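Local structure of DR2417 (Deinococcus radiodurans, 4XWW) at residues E385-I390 with A413-T418. The protein is a metal-dependent nuclease of the RNase J subfamily that binds RNA and probably trims it from the 5' end, in rRNA maturation and perhaps mRNA turnover. Residues are numbered along the deposited sequence; the frame is centred on the assembly and turned at random.
Sequences EELATI and AKLAQT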
loop_
_atom_site.group_PDB
_atom_site.type_symbol
_atom_site.label_atom_id
_atom_site.label_comp_id
_atom_site.label_asym_id
_atom_site.label_seq_id
_atom_site.Cartn_x
_atom_site.Cartn_y
_atom_site.Cartn_z
ATOM N N GLU A 385 -5.826 26.361 1.760
ATOM C CA GLU A 385 -5.710 27.825 1.761
ATOM C C GLU A 385 -5.379 28.336 0.361
ATOM O O GLU A 385 -5.932 29.355 -0.097
ATOM C CB GLU A 385 -4.645 28.288 2.764
ATOM C CG GLU A 385 -5.156 28.349 4.182
ATOM C CD GLU A 385 -4.093 28.809 5.157
ATOM O OE1 GLU A 385 -3.097 29.429 4.710
ATOM O OE2 GLU A 385 -4.255 28.538 6.366
ATOM N N GLU A 386 -4.497 27.613 -0.326
ATOM C CA GLU A 386 -4.093 28.024 -1.660
ATOM C C GLU A 386 -5.216 27.811 -2.662
ATOM O O GLU A 386 -5.472 28.675 -3.504
ATOM C CB GLU A 386 -2.837 27.281 -2.081
ATOM C CG GLU A 386 -1.660 27.556 -1.164
ATOM C CD GLU A 386 -0.745 26.358 -1.077
ATOM O OE1 GLU A 386 -1.005 25.488 -0.213
ATOM O OE2 GLU A 386 0.202 26.270 -1.895
ATOM N N LEU A 387 -5.913 26.689 -2.551
ATOM C CA LEU A 387 -7.074 26.457 -3.415
ATOM C C LEU A 387 -8.135 27.544 -3.205
ATOM O O LEU A 387 -8.745 28.026 -4.169
ATOM C CB LEU A 387 -7.671 25.055 -3.152
ATOM C CG LEU A 387 -6.710 23.886 -3.396
ATOM C CD1 LEU A 387 -7.377 22.543 -3.039
ATOM C CD2 LEU A 387 -6.240 23.936 -4.860
ATOM N N ALA A 388 -8.366 27.924 -1.947
ATOM C CA ALA A 388 -9.318 29.002 -1.639
ATOM C C ALA A 388 -8.891 30.340 -2.251
ATOM O O ALA A 388 -9.716 31.118 -2.745
ATOM C CB ALA A 388 -9.477 29.145 -0.145
ATOM N N THR A 389 -7.594 30.608 -2.225
ATOM C CA THR A 389 -7.076 31.839 -2.788
ATOM C C THR A 389 -7.446 31.939 -4.273
ATOM O O THR A 389 -7.939 32.972 -4.744
ATOM C CB THR A 389 -5.553 31.931 -2.614
ATOM O OG1 THR A 389 -5.257 32.235 -1.247
ATOM C CG2 THR A 389 -4.968 33.042 -3.499
ATOM N N ILE A 390 -7.258 30.844 -5.001
ATOM C CA ILE A 390 -7.612 30.826 -6.414
ATOM C C ILE A 390 -9.117 30.995 -6.643
ATOM O O ILE A 390 -9.548 31.786 -7.502
ATOM C CB ILE A 390 -7.135 29.538 -7.080
ATOM C CG1 ILE A 390 -5.605 29.416 -6.934
ATOM C CG2 ILE A 390 -7.614 29.503 -8.566
ATOM C CD1 ILE A 390 -4.841 30.640 -7.453
ATOM N N ALA A 413 -14.892 20.798 -4.007
ATOM C CA ALA A 413 -16.205 21.399 -4.215
ATOM C C ALA A 413 -16.757 21.940 -2.894
ATOM O O ALA A 413 -17.314 23.033 -2.838
ATOM C CB ALA A 413 -17.166 20.372 -4.834
ATOM N N LYS A 414 -16.599 21.165 -1.826
ATOM C CA LYS A 414 -17.078 21.581 -0.507
ATOM C C LYS A 414 -16.334 22.805 0.015
ATOM O O LYS A 414 -16.944 23.701 0.606
ATOM C CB LYS A 414 -16.930 20.435 0.497
ATOM C CG LYS A 414 -17.907 19.280 0.268
ATOM C CD LYS A 414 -17.768 18.226 1.366
ATOM C CE LYS A 414 -18.540 16.957 1.025
ATOM N NZ LYS A 414 -19.990 17.218 0.838
ATOM N N LEU A 415 -15.025 22.840 -0.217
ATOM C CA LEU A 415 -14.224 24.013 0.132
ATOM C C LEU A 415 -14.789 25.270 -0.551
ATOM O O LEU A 415 -14.921 26.330 0.059
ATOM C CB LEU A 415 -12.763 23.809 -0.275
ATOM C CG LEU A 415 -11.830 24.988 -0.005
ATOM C CD1 LEU A 415 -11.731 25.273 1.486
ATOM C CD2 LEU A 415 -10.442 24.699 -0.584
ATOM N N ALA A 416 -15.144 25.137 -1.821
ATOM C CA ALA A 416 -15.660 26.268 -2.575
ATOM C C ALA A 416 -16.945 26.810 -1.939
ATOM O O ALA A 416 -17.171 28.014 -1.909
ATOM C CB ALA A 416 -15.899 25.869 -4.033
ATOM N N GLN A 417 -17.756 25.915 -1.390
ATOM C CA GLN A 417 -19.034 26.304 -0.791
ATOM C C GLN A 417 -18.890 27.127 0.488
ATOM O O GLN A 417 -19.848 27.779 0.905
ATOM C CB GLN A 417 -19.882 25.060 -0.512
ATOM C CG GLN A 417 -20.465 24.422 -1.756
ATOM C CD GLN A 417 -21.270 25.412 -2.567
ATOM O OE1 GLN A 417 -22.104 26.140 -2.030
ATOM N NE2 GLN A 417 -21.013 25.460 -3.864
ATOM N N THR A 418 -17.706 27.106 1.096
ATOM C CA THR A 418 -17.477 27.783 2.383
ATOM C C THR A 418 -17.016 29.229 2.190
ATOM O O THR A 418 -16.971 29.999 3.152
ATOM C CB THR A 418 -16.415 27.052 3.268
ATOM O OG1 THR A 418 -15.111 27.201 2.697
ATOM C CG2 THR A 418 -16.748 25.552 3.474
#
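Leu387 of helix 384-394 faces Leu415 of helix 406-417, with Ala388 bordering it, and the two backbones come closest at the CA atoms of Ala388 and Ala416, 7.0 Å apart. The contact is small and apolar, burying 105 Å² in all, and Leu415 supplies the whole share of helix 406-417. With CG anti to the backbone N (chi1 178°), this leucine reaches toward helix 384-394 and presents one methyl, CD2, to it. Leu415 CD2 lies 3.8 Å from Leu387 CB, touching the root of the side chain rather than its branched end. Leu415 CD2 is also 4.1 Å from Ala388 N, so it abuts backbone as well as side chain. The methyl CB of Ala388 stands a little farther off, 4.6 Å from Leu415 CD2. Both helices belong to the metallo-beta-lactamase fold. Strand 398-402 joins them and runs parallel to strand 205-209 in the mixed sheet; helix 406-417 then forms the beta-alpha-beta crossover to strand 425-426. Leu387 also rests on Ser208 of strand 205-209, and its side chain is about 5 Å from that of Asp209, the predicted proton donor, so the contact adjoins the strand that ends at this residue. Glu386 points away from helix 406-417, its carboxylate held by the backbone N atoms of Ile178, Thr219 and Ser383. Leu415 O accepts two bonds from Thr418, one from N and one from OG1 at 2.8 Å. The hydroxyl approaches in the carbonyl plane, on a lone pair, at a C=O...OG1 angle of 138°.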